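Local coordinates for protein putative fimbrium tip subunit Fim1C (Bacteroides ovatus, PDB 4EPS) that probably forms part of the tip of a fimbrium, a filamentous cell-surface appendage that mediates adhesion and biofilm formation, at residues Lys246-Glu249 with Gly250-Lys253; Gly389-Asn392 with Ser393-Asp397; Leu398-Asp401 with Thr402-Asp406. One frame throughout, in Å; residues are numbered along the deposited sequence.

Contact 1 (Lys246-Glu249 with Gly250-Lys253)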
# COMPACT_ATOMS: atom_id res chain seq x y z
N LYS A 246 23.16 30.34 19.83
CA LYS A 246 22.80 28.94 20.10
C LYS A 246 24.04 28.10 20.43
O LYS A 246 23.91 26.88 20.59
CB LYS A 246 22.04 28.36 18.89
CG LYS A 246 20.78 29.15 18.55
CD LYS A 246 20.28 28.85 17.15
CE LYS A 246 19.39 29.96 16.63
NZ LYS A 246 18.98 29.68 15.23
N MSE A 247 25.22 28.73 20.52
CA MSE A 247 26.50 28.02 20.72
C MSE A 247 26.95 28.08 22.18
O MSE A 247 27.82 28.88 22.54
CB MSE A 247 27.56 28.60 19.77
CG MSE A 247 27.16 28.51 18.29
SE MSE A 247 27.39 26.67 17.63
CE MSE A 247 25.57 25.98 17.84
N LYS A 248 26.34 27.24 23.02
CA LYS A 248 26.66 27.18 24.45
C LYS A 248 27.68 26.08 24.70
O LYS A 248 27.59 25.01 24.10
CB LYS A 248 25.40 26.90 25.29
CG LYS A 248 24.45 28.09 25.39
CD LYS A 248 23.40 27.83 26.46
CE LYS A 248 22.68 29.09 26.90
NZ LYS A 248 21.95 28.88 28.18
N GLU A 249 28.64 26.35 25.59
CA GLU A 249 29.68 25.39 25.96
C GLU A 249 29.07 24.09 26.49
O GLU A 249 28.18 24.12 27.34
CB GLU A 249 30.59 26.04 27.02
CG GLU A 249 31.69 25.16 27.57
CD GLU A 249 32.41 25.77 28.76
OE1 GLU A 249 32.35 27.01 28.94
OE2 GLU A 249 33.05 25.00 29.52
N GLY A 250 29.53 22.96 25.94
CA GLY A 250 29.05 21.65 26.35
C GLY A 250 27.63 21.34 25.93
O GLY A 250 27.00 20.42 26.47
N LYS A 251 27.10 22.10 24.96
CA LYS A 251 25.74 21.87 24.50
C LYS A 251 25.68 21.84 22.99
O LYS A 251 26.60 22.32 22.32
CB LYS A 251 24.78 22.98 25.04
CG LYS A 251 24.75 23.00 26.58
CD LYS A 251 23.55 23.74 27.10
CE LYS A 251 23.47 23.65 28.61
NZ LYS A 251 22.19 24.22 29.11
N TYR A 252 24.63 21.23 22.44
CA TYR A 252 24.46 21.17 21.00
C TYR A 252 23.15 21.83 20.56
O TYR A 252 22.16 21.87 21.30
CB TYR A 252 24.50 19.71 20.47
CG TYR A 252 23.29 18.86 20.79
CD1 TYR A 252 22.16 18.89 19.98
CD2 TYR A 252 23.30 17.96 21.86
CE1 TYR A 252 21.04 18.09 20.25
CE2 TYR A 252 22.22 17.13 22.11
CZ TYR A 252 21.08 17.21 21.32
OH TYR A 252 20.02 16.39 21.58
N LYS A 253 23.15 22.27 19.32
CA LYS A 253 21.98 22.81 18.66
C LYS A 253 21.75 21.93 17.44
O LYS A 253 22.65 21.82 16.60
CB LYS A 253 22.19 24.29 18.28
CG LYS A 253 21.14 24.86 17.30
CD LYS A 253 19.70 24.83 17.79
CE LYS A 253 18.78 25.16 16.63
NZ LYS A 253 17.34 24.98 16.98
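Lys248 and Lys251 leave the turn in the same direction as neighbours, their outstretched methylene chains in contact from the root outward: CB of Lys248 is 4.0 Å from CB of Lys251. Neither chain bends past CG, which keeps the two together, yet the ammonium nitrogens end 4.8 Å apart, Lys248 NZ from Lys251 NZ. The aliphatic parts thus make the contact, while the like charges probably disfavour any closer approach.

A second lysine pair meets differently. Lys246 and Lys253 cross at a slant, with CB of Lys246 3.9 Å from CG of Lys253. The bend of Lys253 at chi2 (60°) brings its CE to 4.0 Å from CD of Lys246. Lys246 NZ is satisfied by the carbonyl of Asp242, and Lys253 makes a cation-pi contact with Phe255. Selenomethionine Met247, bent at both chi2 and chi3, comes in at about a right angle and brings its CE methyl to 3.8 Å from CB of Lys253.

The chain reverses at Glu249-Gly250, enclosed by the Lys248/Lys251 pair. Lys251 N donates to Lys248 O at 3.1 Å, bent at the hydrogen (141°) and reaching the oxygen from above the carbonyl plane. Ser160 OG also bonds to Lys248 O, and Glu249 carries its carboxylate to a salt bridge with Arg158. Gly250 takes positive phi (70°), as the third position of a type II turn commonly does. The arrangement is a type II beta turn from Lys248 to Lys251, leading into strand 251-256 of the fimbrillin-like region.

Contact 2 (Gly389-Asn392 with Ser393-Asp397)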
# COMPACT_ATOMS: atom_id res chain seq x y z
N GLY A 389 25.92 -10.43 -12.73
CA GLY A 389 26.67 -9.24 -13.13
C GLY A 389 27.48 -8.62 -12.00
O GLY A 389 28.63 -8.23 -12.21
N TYR A 390 26.90 -8.54 -10.79
CA TYR A 390 27.66 -7.93 -9.68
C TYR A 390 28.91 -8.78 -9.39
O TYR A 390 30.03 -8.24 -9.34
CB TYR A 390 26.81 -7.71 -8.42
CG TYR A 390 27.67 -7.02 -7.38
CD1 TYR A 390 27.97 -5.67 -7.49
CD2 TYR A 390 28.34 -7.76 -6.41
CE1 TYR A 390 28.84 -5.04 -6.59
CE2 TYR A 390 29.23 -7.15 -5.52
CZ TYR A 390 29.48 -5.80 -5.62
OH TYR A 390 30.38 -5.20 -4.77
N ASN A 391 28.73 -10.10 -9.25
CA ASN A 391 29.83 -11.04 -9.09
C ASN A 391 30.89 -10.79 -10.15
O ASN A 391 32.08 -10.70 -9.84
CB ASN A 391 29.30 -12.50 -9.23
CG ASN A 391 30.41 -13.51 -9.33
OD1 ASN A 391 30.91 -13.99 -8.31
ND2 ASN A 391 30.83 -13.83 -10.55
N ASN A 392 30.45 -10.72 -11.44
CA ASN A 392 31.38 -10.55 -12.56
C ASN A 392 32.20 -9.26 -12.44
O ASN A 392 33.39 -9.28 -12.80
CB ASN A 392 30.63 -10.59 -13.91
CG ASN A 392 29.95 -11.93 -14.14
OD1 ASN A 392 30.20 -12.92 -13.41
ND2 ASN A 392 28.99 -11.98 -15.08
N SER A 393 31.58 -8.16 -11.95
CA SER A 393 32.28 -6.88 -11.75
C SER A 393 33.39 -7.05 -10.70
O SER A 393 34.51 -6.57 -10.91
CB SER A 393 31.30 -5.80 -11.31
OG SER A 393 31.93 -4.53 -11.37
N GLU A 394 33.09 -7.76 -9.59
CA GLU A 394 34.09 -7.98 -8.54
C GLU A 394 35.22 -8.88 -9.03
O GLU A 394 36.37 -8.62 -8.67
CB GLU A 394 33.45 -8.53 -7.25
CG GLU A 394 32.77 -7.43 -6.45
CD GLU A 394 32.71 -7.65 -4.95
OE1 GLU A 394 33.06 -8.76 -4.49
OE2 GLU A 394 32.24 -6.74 -4.23
N VAL A 395 34.93 -9.89 -9.88
CA VAL A 395 35.98 -10.76 -10.42
C VAL A 395 36.86 -9.95 -11.38
O VAL A 395 38.08 -10.07 -11.34
CB VAL A 395 35.44 -12.06 -11.08
CG1 VAL A 395 36.59 -12.88 -11.69
CG2 VAL A 395 34.66 -12.89 -10.06
N LEU A 396 36.24 -9.08 -12.20
CA LEU A 396 37.00 -8.24 -13.12
C LEU A 396 37.89 -7.23 -12.36
O LEU A 396 38.98 -6.89 -12.84
CB LEU A 396 36.10 -7.51 -14.09
CG LEU A 396 36.64 -7.43 -15.53
CD1 LEU A 396 36.56 -8.76 -16.24
CD2 LEU A 396 35.84 -6.45 -16.35
N ASP A 397 37.44 -6.76 -11.18
CA ASP A 397 38.22 -5.85 -10.32
C ASP A 397 39.44 -6.58 -9.78
O ASP A 397 40.55 -6.02 -9.80
CB ASP A 397 37.36 -5.29 -9.17
CG ASP A 397 36.39 -4.20 -9.59
OD1 ASP A 397 36.49 -3.73 -10.75
OD2 ASP A 397 35.55 -3.81 -8.75
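Tyr390 OH donates to Glu394 OE2 across one turn of helix, and at 2.5 Å this bond is very short. The carboxylate oxygen arrives at the edge of the phenol ring, near its plane, but the two flat groups are not coplanar: ring and carboxylate planes stand 56° apart. The side chains cross at a slant. With CG opposite the backbone N (chi1 -177°), Tyr390 sends its ring toward Glu394, whose outstretched chain carries OE2 to the hydroxyl. Ser327 OG is a second partner of Glu394 OE2, tying the pair to helix 323-327. Two bonds on one oxygen would favour the charged carboxylate.

A second polar link joins neighbours in sequence. Asn391 ND2 gives a hydrogen to Asn392 OD1 at 3.1 Å, and the acceptor lies almost exactly in the amide plane of Asn391. The same nitrogen also bonds to the carbonyl of Val368, while Asn392 ND2 reaches Ser472 OG; both amides are therefore fixed in rotation by partners beyond the helix.

The main chain supplies the regular ladder. Ser393 N bonds to Gly389 O at 3.0 Å, and Leu396 N to Asn392 O at 2.9 Å, with matching i to i+4 bonds from Glu394 N to Tyr390 O and from Val395 N to Asn391 O.

Around the polar links, Glu394 CG rests 3.7 Å from Tyr390 CE2, and Val395 CG2 lies alongside Asn391, 4.0 Å from its ND2. Val395 and Leu396 turn to helix 354-359, and Leu396 also touches helix 408-419. This is the opening of alpha-helix 389-403, with an i to i+4 tyrosine-glutamate pair on its flank.

Contact 3 (Leu398-Asp401 with Thr402-Asp406)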
# COMPACT_ATOMS: atom_id res chain seq x y z
N LEU A 398 39.27 -7.86 -9.38
CA LEU A 398 40.37 -8.71 -8.91
C LEU A 398 41.38 -8.93 -10.04
O LEU A 398 42.59 -8.87 -9.79
CB LEU A 398 39.85 -10.06 -8.38
CG LEU A 398 39.06 -10.03 -7.07
CD1 LEU A 398 38.49 -11.40 -6.77
CD2 LEU A 398 39.92 -9.58 -5.91
N TYR A 399 40.89 -9.10 -11.29
CA TYR A 399 41.75 -9.24 -12.47
C TYR A 399 42.53 -7.94 -12.68
O TYR A 399 43.73 -7.98 -12.94
CB TYR A 399 40.93 -9.59 -13.72
CG TYR A 399 41.77 -9.78 -14.97
CD1 TYR A 399 42.08 -8.70 -15.79
CD2 TYR A 399 42.19 -11.04 -15.36
CE1 TYR A 399 42.84 -8.87 -16.95
CE2 TYR A 399 42.93 -11.23 -16.52
CZ TYR A 399 43.26 -10.14 -17.31
OH TYR A 399 44.00 -10.32 -18.45
N TYR A 400 41.83 -6.79 -12.58
CA TYR A 400 42.48 -5.49 -12.73
C TYR A 400 43.59 -5.28 -11.67
O TYR A 400 44.68 -4.82 -12.01
CB TYR A 400 41.48 -4.32 -12.68
CG TYR A 400 42.16 -2.98 -12.85
CD1 TYR A 400 42.52 -2.51 -14.10
CD2 TYR A 400 42.55 -2.23 -11.74
CE1 TYR A 400 43.19 -1.30 -14.26
CE2 TYR A 400 43.24 -1.03 -11.88
CZ TYR A 400 43.55 -0.56 -13.14
OH TYR A 400 44.21 0.63 -13.28
N ASP A 401 43.32 -5.66 -10.41
CA ASP A 401 44.26 -5.55 -9.28
C ASP A 401 45.57 -6.29 -9.57
O ASP A 401 46.62 -5.86 -9.11
CB ASP A 401 43.61 -6.10 -8.00
CG ASP A 401 42.49 -5.25 -7.42
OD1 ASP A 401 42.31 -4.10 -7.89
OD2 ASP A 401 41.79 -5.73 -6.50
N THR A 402 45.49 -7.38 -10.34
CA THR A 402 46.63 -8.21 -10.71
C THR A 402 47.36 -7.69 -11.96
O THR A 402 48.58 -7.61 -11.94
CB THR A 402 46.16 -9.67 -10.90
OG1 THR A 402 45.45 -10.09 -9.73
CG2 THR A 402 47.30 -10.65 -11.16
N PHE A 403 46.63 -7.37 -13.05
CA PHE A 403 47.25 -7.03 -14.34
C PHE A 403 47.26 -5.54 -14.71
O PHE A 403 48.03 -5.16 -15.61
CB PHE A 403 46.59 -7.84 -15.47
CG PHE A 403 46.72 -9.33 -15.27
CD1 PHE A 403 47.91 -9.98 -15.59
CD2 PHE A 403 45.69 -10.07 -14.72
CE1 PHE A 403 48.04 -11.36 -15.38
CE2 PHE A 403 45.82 -11.45 -14.51
CZ PHE A 403 47.00 -12.08 -14.85
N LYS A 404 46.40 -4.72 -14.08
CA LYS A 404 46.29 -3.27 -14.28
C LYS A 404 46.01 -2.88 -15.76
O LYS A 404 46.35 -1.77 -16.18
CB LYS A 404 47.54 -2.52 -13.73
CG LYS A 404 47.80 -2.74 -12.24
CD LYS A 404 46.79 -2.05 -11.32
CE LYS A 404 47.19 -2.23 -9.87
NZ LYS A 404 46.34 -1.43 -8.96
N THR A 405 45.37 -3.79 -16.53
CA THR A 405 45.02 -3.54 -17.93
C THR A 405 43.76 -2.68 -17.97
O THR A 405 42.74 -3.05 -17.38
CB THR A 405 44.84 -4.85 -18.72
OG1 THR A 405 45.91 -5.74 -18.41
CG2 THR A 405 44.80 -4.61 -20.23
N ASP A 406 43.85 -1.53 -18.67
CA ASP A 406 42.77 -0.55 -18.78
C ASP A 406 41.77 -0.94 -19.86
O ASP A 406 41.81 -0.40 -20.98
CB ASP A 406 43.35 0.86 -19.05
CG ASP A 406 44.26 1.38 -17.94
OD1 ASP A 406 43.82 1.38 -16.75
OD2 ASP A 406 45.39 1.80 -18.25
O HOH W 1 43.73 -10.43 -7.85
O HOH W 2 45.34 -8.18 -19.45
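Tyr399 and Phe403, one turn apart, meet at the C-terminal end of alpha-helix 389-403, where the donors that serve Leu398 O, Tyr399 O and Tyr400 O are not all regular. Phe403 N bonds to Tyr399 O at 3.0 Å, in a nearly straight bond. Lys404 N supplies Tyr400 O at 2.7 Å. Lys404 then leaves the helix with positive phi (56°). Thr402 N is less well placed: its hydrogen is divided between Leu398 O and Tyr399 O, and both bonds are weak.

A water also serves Leu398 O. It donates to this oxygen at 2.7 Å and bonds to Thr402 OG1 as well, so it spans the carbonyl and the hydroxyl. Thr402 brings OG1 to this spot with the hydroxyl opposite its carbonyl carbon (chi1 -53°).

The side chains pack around these bonds. Phe403 CD2 lies over the centre of the Tyr399 ring, and the two centroids are 4.5 Å apart. Their planes are inclined by 37°, an oblique pairing. Trp357 of helix 354-359 meets both rings edge-to-face and ties the helix end to its neighbour. On another flank, Lys404 CA sits over the face of Tyr400, a CH-pi contact at 4.0 Å from CA to the ring centroid. Bent at chi2, Lys404 also brings CD to 3.7 Å from Tyr400 CE2. The carbonyl oxygen of Thr405 approaches the same ring at its edge, in plane, 3.3 Å from Tyr400 CD1.

A second water ties the helix to the residues after it, bonded at 2.7 Å to both Tyr399 OH and Thr405 OG1.

Overall arrangement
Along the chain the three contacts come in series. Contact 1 is a turn leading into strand 251-256 within the fimbrillin-like region, whereas contacts 2 and 3 follow each other on helix 389-403. The centre of contact 1 is 48 Å from that of contact 2 and 50 Å from that of contact 3, on the opposite side of the chain's centre; even the nearest atoms of contacts 1 and 2 are about 35 Å apart. Contacts 2 and 3 have centres 12 Å apart and adjoin at Asp397-Leu398, covering the start and finish of one helix, and both pack against helix 354-359. The set therefore samples two distant parts of an elongated, probable tip subunit.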